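Local coordinates for ethyl tert-butyl ether degradation EthD protein (Ralstonia eutropha JMP134, PDB 3BF4) that is of unknown function but, as a dimeric ferredoxin-like member of the EthD family, may have oxidoreductase activity, at residues Asn24-Tyr29 / Val77-Phe82; Ala33-Ala38 / Asn107-Ala112; Arg43-Val48 / Ala57-Glu62. The protein carries 3 engineered substitutions. All blocks are in the same frame, centred on the assembly; numbering follows the deposited sequence.

Contact 1. Residues Asn24-Tyr29 / Val77-Phe82. With EDO (1,2-ethanediol), chain C.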
loop_
_atom_site.group_PDB
_atom_site.type_symbol
_atom_site.label_atom_id
_atom_site.label_comp_id
_atom_site.label_asym_id
_atom_site.label_seq_id
_atom_site.Cartn_x
_atom_site.Cartn_y
_atom_site.Cartn_z
ATOM N N ASN A 24 1.553 6.236 2.750
ATOM C CA ASN A 24 0.279 5.571 2.517
ATOM C C ASN A 24 -0.859 6.298 3.224
ATOM O O ASN A 24 -0.744 6.578 4.420
ATOM C CB ASN A 24 0.341 4.150 3.101
ATOM C CG ASN A 24 1.422 3.293 2.453
ATOM O OD1 ASN A 24 1.384 3.059 1.260
ATOM N ND2 ASN A 24 2.371 2.806 3.250
ATOM N N VAL A 25 -1.926 6.639 2.491
ATOM C CA VAL A 25 -3.144 7.213 3.090
ATOM C C VAL A 25 -4.208 6.160 2.782
ATOM O O VAL A 25 -4.412 5.805 1.617
ATOM C CB VAL A 25 -3.513 8.573 2.530
ATOM C CG1 VAL A 25 -4.716 9.148 3.300
ATOM C CG2 VAL A 25 -2.319 9.519 2.605
HETATM N N MSE A 26 -4.845 5.643 3.829
HETATM C CA MSE A 26 -5.755 4.506 3.730
HETATM C C MSE A 26 -7.061 4.804 4.456
HETATM O O MSE A 26 -7.061 4.982 5.672
HETATM C CB MSE A 26 -5.042 3.292 4.318
HETATM C CG MSE A 26 -3.677 3.057 3.671
HETATM SE SE MSE A 26 -2.581 1.727 4.518
HETATM C CE MSE A 26 -2.375 2.540 6.282
ATOM N N TYR A 27 -8.160 4.868 3.698
ATOM C CA TYR A 27 -9.479 5.233 4.224
ATOM C C TYR A 27 -10.251 3.967 4.535
ATOM O O TYR A 27 -10.635 3.279 3.593
ATOM C CB TYR A 27 -10.245 6.083 3.203
ATOM C CG TYR A 27 -9.599 7.417 2.930
ATOM C CD1 TYR A 27 -10.023 8.571 3.604
ATOM C CD2 TYR A 27 -8.548 7.535 2.010
ATOM C CE1 TYR A 27 -9.425 9.819 3.355
ATOM C CE2 TYR A 27 -7.943 8.764 1.758
ATOM C CZ TYR A 27 -8.379 9.905 2.436
ATOM O OH TYR A 27 -7.787 11.120 2.186
ATOM N N PRO A 28 -10.470 3.647 5.838
ATOM C CA PRO A 28 -11.203 2.436 6.196
ATOM C C PRO A 28 -12.625 2.406 5.624
ATOM O O PRO A 28 -13.303 3.449 5.600
ATOM C CB PRO A 28 -11.274 2.498 7.728
ATOM C CG PRO A 28 -10.212 3.392 8.133
ATOM C CD PRO A 28 -10.081 4.392 7.057
ATOM N N TYR A 29 -13.031 1.231 5.142
ATOM C CA TYR A 29 -14.372 1.021 4.606
ATOM C C TYR A 29 -15.341 1.043 5.780
ATOM O O TYR A 29 -15.134 0.326 6.757
ATOM C CB TYR A 29 -14.475 -0.329 3.874
ATOM C CG TYR A 29 -15.852 -0.669 3.302
ATOM C CD1 TYR A 29 -16.191 -0.352 1.977
ATOM C CD2 TYR A 29 -16.812 -1.324 4.083
ATOM C CE1 TYR A 29 -17.468 -0.669 1.445
ATOM C CE2 TYR A 29 -18.087 -1.646 3.567
ATOM C CZ TYR A 29 -18.408 -1.314 2.250
ATOM O OH TYR A 29 -19.661 -1.637 1.753
ATOM N N VAL A 77 -11.764 1.471 1.675
ATOM C CA VAL A 77 -12.562 1.882 0.506
ATOM C C VAL A 77 -11.667 2.508 -0.579
ATOM O O VAL A 77 -11.859 2.267 -1.781
ATOM C CB VAL A 77 -13.723 2.867 0.891
ATOM C CG1 VAL A 77 -13.212 4.202 1.432
ATOM C CG2 VAL A 77 -14.644 3.094 -0.298
ATOM N N ALA A 78 -10.688 3.290 -0.139
ATOM C CA ALA A 78 -9.732 3.930 -1.030
ATOM C C ALA A 78 -8.369 4.014 -0.338
ATOM O O ALA A 78 -8.287 4.054 0.898
ATOM C CB ALA A 78 -10.228 5.286 -1.437
HETATM N N MSE A 79 -7.312 3.965 -1.146
HETATM C CA MSE A 79 -5.942 4.096 -0.676
HETATM C C MSE A 79 -5.141 4.835 -1.724
HETATM O O MSE A 79 -5.478 4.788 -2.896
HETATM C CB MSE A 79 -5.275 2.731 -0.455
HETATM C CG MSE A 79 -5.986 1.803 0.488
HETATM SE SE MSE A 79 -5.109 0.060 0.559
HETATM C CE MSE A 79 -3.375 0.552 1.270
ATOM N N CYS A 80 -4.127 5.569 -1.285
ATOM C CA CYS A 80 -3.154 6.188 -2.195
ATOM C C CYS A 80 -1.778 6.016 -1.594
ATOM O O CYS A 80 -1.642 5.646 -0.423
ATOM C CB CYS A 80 -3.407 7.677 -2.438
ATOM S SG CYS A 80 -2.918 8.764 -1.086
ATOM N N ALA A 81 -0.771 6.295 -2.410
ATOM C CA ALA A 81 0.603 6.296 -1.951
ATOM C C ALA A 81 1.404 7.376 -2.653
ATOM O O ALA A 81 1.242 7.563 -3.841
ATOM C CB ALA A 81 1.251 4.933 -2.138
ATOM N N PHE A 82 2.232 8.093 -1.886
ATOM C CA PHE A 82 3.159 9.088 -2.400
ATOM C C PHE A 82 4.557 8.491 -2.229
ATOM O O PHE A 82 4.978 8.207 -1.104
ATOM C CB PHE A 82 3.036 10.406 -1.630
ATOM C CG PHE A 82 1.654 10.970 -1.646
ATOM C CD1 PHE A 82 1.194 11.684 -2.757
ATOM C CD2 PHE A 82 0.794 10.774 -0.569
ATOM C CE1 PHE A 82 -0.120 12.203 -2.793
ATOM C CE2 PHE A 82 -0.507 11.293 -0.590
ATOM C CZ PHE A 82 -0.968 12.007 -1.699
HETATM C C1 EDO C . -4.593 11.852 0.091
HETATM O O1 EDO C . -5.443 10.814 0.619
HETATM C C2 EDO C . -4.284 12.951 1.112
HETATM O O2 EDO C . -5.327 13.070 2.085
HETATM O O HOH W 1 -1.514 2.880 0.224
#
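Val77 opens the pairing with strand 24-28: its N donates a weak, bent hydrogen bond to Tyr27 O, and its CG1 rests 3.9 Å from Tyr27 CB. At Ala78 the backbones form a hydrogen-bonded antiparallel pair with Tyr27, whose N reaches Ala78 O at 2.9 Å; the same oxygen lies near the Tyr27 ring plane, at its edge. Tyr27 OH bonds ethanediol O1 (either may donate) and also the hydroxyl of Tyr108. Met79, a selenomethionine bent at its end (chi3 63°), faces Met26 in a non-hydrogen-bonded pair and brings CE within 3.5 Å of Met26 CG, tight for two carbons. Cys80 pairs with Val25 through two bonds: Cys80 N to Val25 O is 2.9 Å, while Val25 N sits above the carbonyl plane of Cys80 O. Ala81 CB meets Asn24 OD1, which bonds Lys22 NZ and, through a water, Cys80 O. Phe82 turns its ring edge to Val25 CG2, 4.1 Å from CE2. Helix 37-52 covers the Cys80 and Phe82 face, the second subunit the Asn24, Met26 and Met79 face. Segment axes 4.8 Å apart at 173° mark adjacent antiparallel strands; lying between 58-66 and 114-120, they are the central pair of a ferredoxin-like antiparallel sheet.

Contact 2. Residues Ala33-Ala38 / Asn107-Ala112; sequences ARFDHA and NYTDIA
The Phe35 and Tyr108 rings meet edge-to-face and offset: the edge of Tyr108 is turned toward the face of Phe35, with centroids 5.5 Å apart and planes at 76°. The two side chains run alongside each other in the same direction, and Phe35 CE2 lies near the Tyr108 ring plane, 3.8 Å from Tyr108 CE1. His37 offers one face of its own ring to Phe35 CD1, centrally placed above it. The third flat group is the Arg34 guanidinium, which has Thr109 CA over one face, toward the rim. Its firm partner is Ala106 O, hydrogen-bonded to NH2; in the conformer given, Arg34 NH2 also comes within 3.3 Å of Asp110 OD1 at the guanidinium edge, a long salt bridge that is doubtful because Asp110 takes two positions. Two further bonds end on backbone carbonyls. Thr109 OG1, anti to the backbone N of Thr109 (chi1 -170°), donates to Arg34 O at 2.7 Å in the carbonyl plane. It also accepts from Ile111 N in an ST turn, so one hydroxyl ties the loop both to itself and to the other segment. Asp36 N donates a nearly straight bond to Tyr108 O, 2.8 Å, while Asp36 OD1, at the N-cap of helix 37-52, accepts from Tyr39 N and weakly from Ala38 N. The loop that follows helix 87-103 and leads into strand 114-120 is thereby fastened to the N-terminal end of helix 37-52, with Phe35 packing on Val77 and Ala78 of strand 76-84 and Ile111 on Pro28 of strand 21-28.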
loop_
_atom_site.group_PDB
_atom_site.type_symbol
_atom_site.label_atom_id
_atom_site.label_comp_id
_atom_site.label_asym_id
_atom_site.label_seq_id
_atom_site.Cartn_x
_atom_site.Cartn_y
_atom_site.Cartn_z
ATOM N N ALA A 33 -20.983 4.930 4.520
ATOM C CA ALA A 33 -20.253 6.211 4.611
ATOM C C ALA A 33 -19.892 6.763 3.237
ATOM O O ALA A 33 -19.688 6.009 2.290
ATOM C CB ALA A 33 -18.990 6.068 5.460
ATOM N N ARG A 34 -19.792 8.083 3.159
ATOM C CA ARG A 34 -19.506 8.788 1.911
ATOM C C ARG A 34 -18.025 8.755 1.491
ATOM O O ARG A 34 -17.141 9.013 2.309
ATOM C CB ARG A 34 -19.953 10.256 2.054
ATOM C CG ARG A 34 -19.743 11.155 0.823
ATOM C CD ARG A 34 -20.359 12.507 1.043
ATOM N NE ARG A 34 -19.754 13.201 2.187
ATOM C CZ ARG A 34 -18.749 14.091 2.151
ATOM N NH1 ARG A 34 -18.165 14.477 1.009
ATOM N NH2 ARG A 34 -18.329 14.616 3.299
ATOM N N PHE A 35 -17.783 8.425 0.220
ATOM C CA PHE A 35 -16.462 8.553 -0.399
ATOM C C PHE A 35 -16.598 8.798 -1.909
ATOM O O PHE A 35 -16.853 7.859 -2.677
ATOM C CB PHE A 35 -15.532 7.373 -0.153
ATOM C CG PHE A 35 -14.085 7.698 -0.466
ATOM C CD1 PHE A 35 -13.583 7.607 -1.778
ATOM C CD2 PHE A 35 -13.237 8.142 0.545
ATOM C CE1 PHE A 35 -12.251 7.943 -2.066
ATOM C CE2 PHE A 35 -11.901 8.467 0.275
ATOM C CZ PHE A 35 -11.406 8.370 -1.028
ATOM N N ASP A 36 -16.408 10.054 -2.316
ATOM C CA ASP A 36 -16.486 10.468 -3.719
ATOM C C ASP A 36 -15.148 10.121 -4.377
ATOM O O ASP A 36 -14.197 10.888 -4.292
ATOM C CB ASP A 36 -16.811 11.971 -3.806
ATOM C CG ASP A 36 -17.028 12.474 -5.240
ATOM O OD1 ASP A 36 -16.723 11.767 -6.224
ATOM O OD2 ASP A 36 -17.497 13.618 -5.379
ATOM N N HIS A 37 -15.095 8.961 -5.030
ATOM C CA HIS A 37 -13.866 8.493 -5.698
ATOM C C HIS A 37 -13.431 9.377 -6.872
ATOM O O HIS A 37 -12.231 9.462 -7.140
ATOM C CB HIS A 37 -13.999 7.045 -6.189
ATOM C CG HIS A 37 -14.193 6.047 -5.096
ATOM N ND1 HIS A 37 -13.141 5.386 -4.497
ATOM C CD2 HIS A 37 -15.317 5.590 -4.496
ATOM C CE1 HIS A 37 -13.610 4.567 -3.574
ATOM N NE2 HIS A 37 -14.927 4.670 -3.552
ATOM N N ALA A 38 -14.390 10.016 -7.559
ATOM C CA ALA A 38 -14.105 10.914 -8.697
ATOM C C ALA A 38 -13.383 12.180 -8.238
ATOM O O ALA A 38 -12.357 12.541 -8.805
ATOM C CB ALA A 38 -15.402 11.287 -9.463
ATOM N N ASN A 107 -14.536 17.587 1.363
ATOM C CA ASN A 107 -15.145 17.711 0.038
ATOM C C ASN A 107 -15.430 16.382 -0.672
ATOM O O ASN A 107 -16.186 16.367 -1.645
ATOM C CB ASN A 107 -14.290 18.621 -0.855
ATOM C CG ASN A 107 -14.207 20.048 -0.323
ATOM O OD1 ASN A 107 -15.189 20.592 0.175
ATOM N ND2 ASN A 107 -13.037 20.655 -0.431
ATOM N N TYR A 108 -14.803 15.291 -0.230
ATOM C CA TYR A 108 -15.048 13.959 -0.800
ATOM C C TYR A 108 -15.374 12.855 0.208
ATOM O O TYR A 108 -15.852 11.807 -0.217
ATOM C CB TYR A 108 -13.882 13.519 -1.702
ATOM C CG TYR A 108 -12.534 13.405 -1.021
ATOM C CD1 TYR A 108 -12.113 12.206 -0.443
ATOM C CD2 TYR A 108 -11.655 14.487 -1.000
ATOM C CE1 TYR A 108 -10.842 12.101 0.183
ATOM C CE2 TYR A 108 -10.394 14.395 -0.404
ATOM C CZ TYR A 108 -9.998 13.210 0.202
ATOM O OH TYR A 108 -8.778 13.121 0.801
ATOM N N THR A 109 -15.133 13.061 1.505
ATOM C CA THR A 109 -15.405 12.034 2.507
ATOM C C THR A 109 -15.422 12.536 3.954
ATOM O O THR A 109 -14.809 13.565 4.276
ATOM C CB THR A 109 -14.326 10.892 2.445
ATOM O OG1 THR A 109 -14.728 9.778 3.256
ATOM C CG2 THR A 109 -12.917 11.382 2.916
ATOM N N ASP A 110 -16.137 11.818 4.825
ATOM C CA ASP A 110 -16.120 12.055 6.285
ATOM C C ASP A 110 -15.302 10.961 7.006
ATOM O O ASP A 110 -15.264 10.931 8.240
ATOM C CB ASP A 110 -17.546 12.150 6.863
ATOM C CG ASP A 110 -18.239 13.477 6.556
ATOM O OD1 ASP A 110 -17.578 14.544 6.532
ATOM O OD2 ASP A 110 -19.472 13.457 6.367
ATOM N N ILE A 111 -14.607 10.108 6.247
ATOM C CA ILE A 111 -13.778 9.033 6.805
ATOM C C ILE A 111 -12.393 9.599 7.160
ATOM O O ILE A 111 -11.746 10.212 6.311
ATOM C CB ILE A 111 -13.628 7.842 5.801
ATOM C CG1 ILE A 111 -15.016 7.263 5.442
ATOM C CG2 ILE A 111 -12.708 6.761 6.384
ATOM C CD1 ILE A 111 -14.999 6.081 4.472
ATOM N N ALA A 112 -11.972 9.396 8.411
ATOM C CA ALA A 112 -10.642 9.799 8.885
ATOM C C ALA A 112 -9.664 8.715 8.383
ATOM O O ALA A 112 -9.832 7.534 8.730
ATOM C CB ALA A 112 -10.600 9.894 10.419
#

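Contact 3. Residues Arg43-Val48 / Ala57-Glu62. With EDO (1,2-ethanediol), chain C.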
loop_
_atom_site.group_PDB
_atom_site.type_symbol
_atom_site.label_atom_id
_atom_site.label_comp_id
_atom_site.label_asym_id
_atom_site.label_seq_id
_atom_site.Cartn_x
_atom_site.Cartn_y
_atom_site.Cartn_z
ATOM N N ARG A 43 -9.522 15.693 -8.481
ATOM C CA ARG A 43 -9.391 17.015 -7.810
ATOM C C ARG A 43 -8.401 17.002 -6.657
ATOM O O ARG A 43 -7.434 17.760 -6.657
ATOM C CB ARG A 43 -10.750 17.519 -7.290
ATOM C CG ARG A 43 -11.869 17.621 -8.341
ATOM C CD ARG A 43 -11.766 18.879 -9.151
ATOM N NE ARG A 43 -12.191 20.053 -8.371
ATOM C CZ ARG A 43 -13.440 20.541 -8.275
ATOM N NH1 ARG A 43 -14.483 19.978 -8.910
ATOM N NH2 ARG A 43 -13.658 21.626 -7.520
ATOM N N HIS A 44 -8.621 16.118 -5.687
ATOM C CA HIS A 44 -7.780 16.085 -4.497
ATOM C C HIS A 44 -6.323 15.646 -4.751
ATOM O O HIS A 44 -5.406 16.393 -4.405
ATOM C CB HIS A 44 -8.419 15.246 -3.394
ATOM C CG HIS A 44 -7.646 15.251 -2.109
ATOM N ND1 HIS A 44 -7.648 16.322 -1.241
ATOM C CD2 HIS A 44 -6.864 14.309 -1.543
ATOM C CE1 HIS A 44 -6.896 16.037 -0.197
ATOM N NE2 HIS A 44 -6.405 14.825 -0.358
HETATM N N MSE A 45 -6.121 14.470 -5.344
HETATM C CA MSE A 45 -4.761 13.923 -5.570
HETATM C C MSE A 45 -3.830 14.807 -6.425
HETATM O O MSE A 45 -2.656 14.946 -6.077
HETATM C CB MSE A 45 -4.802 12.493 -6.125
HETATM C CG MSE A 45 -5.392 11.434 -5.186
HETATM SE SE MSE A 45 -4.371 11.213 -3.575
HETATM C CE MSE A 45 -2.688 10.605 -4.379
ATOM N N PRO A 46 -4.326 15.371 -7.547
ATOM C CA PRO A 46 -3.511 16.313 -8.308
ATOM C C PRO A 46 -3.147 17.579 -7.504
ATOM O O PRO A 46 -2.039 18.112 -7.677
ATOM C CB PRO A 46 -4.408 16.638 -9.515
ATOM C CG PRO A 46 -5.256 15.418 -9.641
ATOM C CD PRO A 46 -5.602 15.134 -8.240
HETATM N N MSE A 47 -4.066 18.047 -6.649
HETATM C CA MSE A 47 -3.779 19.170 -5.749
HETATM C C MSE A 47 -2.696 18.787 -4.727
HETATM O O MSE A 47 -1.768 19.558 -4.521
HETATM C CB MSE A 47 -5.047 19.699 -5.063
HETATM C CG MSE A 47 -4.828 20.883 -4.107
HETATM SE SE MSE A 47 -4.235 20.371 -2.289
HETATM C CE MSE A 47 -5.756 19.237 -1.797
ATOM N N VAL A 48 -2.811 17.616 -4.099
ATOM C CA VAL A 48 -1.806 17.181 -3.106
ATOM C C VAL A 48 -0.418 17.029 -3.759
ATOM O O VAL A 48 0.594 17.442 -3.172
ATOM C CB VAL A 48 -2.193 15.866 -2.365
ATOM C CG1 VAL A 48 -1.081 15.441 -1.396
ATOM C CG2 VAL A 48 -3.525 16.035 -1.613
ATOM N N ALA A 57 8.001 11.807 -6.133
ATOM C CA ALA A 57 8.331 11.345 -7.491
ATOM C C ALA A 57 7.059 11.026 -8.278
ATOM O O ALA A 57 6.930 11.398 -9.433
ATOM C CB ALA A 57 9.237 10.097 -7.439
ATOM N N TYR A 58 6.149 10.292 -7.646
ATOM C CA TYR A 58 4.851 9.952 -8.231
ATOM C C TYR A 58 3.924 9.444 -7.155
ATOM O O TYR A 58 4.373 9.109 -6.057
ATOM C CB TYR A 58 4.967 8.885 -9.341
ATOM C CG TYR A 58 5.547 7.567 -8.881
ATOM C CD1 TYR A 58 6.909 7.306 -9.010
ATOM C CD2 TYR A 58 4.732 6.570 -8.315
ATOM C CE1 TYR A 58 7.457 6.086 -8.582
ATOM C CE2 TYR A 58 5.270 5.346 -7.875
ATOM C CZ TYR A 58 6.630 5.108 -8.025
ATOM O OH TYR A 58 7.158 3.924 -7.613
ATOM N N TYR A 59 2.634 9.408 -7.486
ATOM C CA TYR A 59 1.620 8.854 -6.615
ATOM C C TYR A 59 0.852 7.732 -7.308
ATOM O O TYR A 59 0.912 7.591 -8.528
ATOM C CB TYR A 59 0.676 9.934 -6.063
ATOM C CG TYR A 59 -0.267 10.601 -7.051
ATOM C CD1 TYR A 59 -1.484 9.999 -7.407
ATOM C CD2 TYR A 59 0.021 11.859 -7.581
ATOM C CE1 TYR A 59 -2.382 10.623 -8.319
ATOM C CE2 TYR A 59 -0.865 12.494 -8.483
ATOM C CZ TYR A 59 -2.065 11.867 -8.847
ATOM O OH TYR A 59 -2.932 12.479 -9.731
ATOM N N THR A 60 0.185 6.917 -6.492
ATOM C CA THR A 60 -0.688 5.841 -6.948
ATOM C C THR A 60 -2.044 6.014 -6.252
ATOM O O THR A 60 -2.111 6.596 -5.168
ATOM C CB THR A 60 -0.132 4.414 -6.593
ATOM O OG1 THR A 60 -0.297 4.150 -5.199
ATOM C CG2 THR A 60 1.337 4.257 -6.965
ATOM N N VAL A 61 -3.102 5.501 -6.872
ATOM C CA VAL A 61 -4.467 5.543 -6.320
ATOM C C VAL A 61 -5.166 4.213 -6.623
ATOM O O VAL A 61 -4.991 3.648 -7.708
ATOM C CB VAL A 61 -5.324 6.679 -6.936
ATOM C CG1 VAL A 61 -6.699 6.780 -6.224
ATOM C CG2 VAL A 61 -4.609 8.008 -6.885
ATOM N N GLU A 62 -5.962 3.735 -5.672
ATOM C CA GLU A 62 -6.740 2.497 -5.836
ATOM C C GLU A 62 -8.088 2.598 -5.105
ATOM O O GLU A 62 -8.254 3.415 -4.183
ATOM C CB GLU A 62 -5.934 1.280 -5.346
ATOM C CG GLU A 62 -5.648 1.320 -3.868
ATOM C CD GLU A 62 -4.614 0.324 -3.424
ATOM O OE1 GLU A 62 -4.962 -0.851 -3.174
ATOM O OE2 GLU A 62 -3.454 0.753 -3.264
HETATM C C1 EDO C . -4.593 11.852 0.091
HETATM O O1 EDO C . -5.443 10.814 0.619
HETATM C C2 EDO C . -4.284 12.951 1.112
HETATM O O2 EDO C . -5.327 13.070 2.085
#
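Met45, a selenomethionine, folds back through bends at both chi2 (-63°) and chi3, carrying CE to the ring of Tyr59, whose CG sits between the backbone N and carbonyl carbon (chi1 69°). This is a Met-aromatic contact joining helix 37-52 to strand 58-66, the edge strand of this chain's ferredoxin-like sheet. The segment axes approach to 10.0 Å and run nearly antiparallel at 162°, as expected of a helix laid over a sheet with side chains filling the gap. The two side chains pass alongside one another, running opposite ways: CB of Met45 lies 3.8 Å from Tyr59 CE1, and SE is oblique to the ring, 5.4 Å from its centroid. Next along the strand, Val61 CG2 packs 3.9 Å from Met45 CG. Pro46, where the helix is kinked, adds its CG beside Tyr59 OH. The neighbouring His44 has Val48 CG2 over one ring face; its ND1 is bonded to Asp104, and its NE2 accepts a weak bond from the ethanediol, which is also held by Tyr40 OH. Across the subunit interface the strand continues the sheet at Val61. Closest of all the atoms joining helix and strand are Met45 CE and Tyr59 CD1, at 3.3 Å.

In the fold
Contact 1 is the most buried of the three and holds by regular backbone bonds between central strands, whereas contact 2, partly exposed and farthest from the chain centre, combines a doubtful salt bridge, a hydroxyl bond and an aromatic pair between irregular loops. Contact 3 is helix-on-sheet packing, made almost wholly by apolar and sulfur-aromatic touches. Contacts 2 and 3 use the same helix 37-52 at different points, and contacts 1 and 3 share a sheet through neighbouring strands 76-84 and 58-66. Tyr27 and Tyr108 hydroxyls link contact 1 to contact 2. Contacts 1 and 3 both touch the ethanediol and the second subunit; no other chain of the assembly touches contact 2.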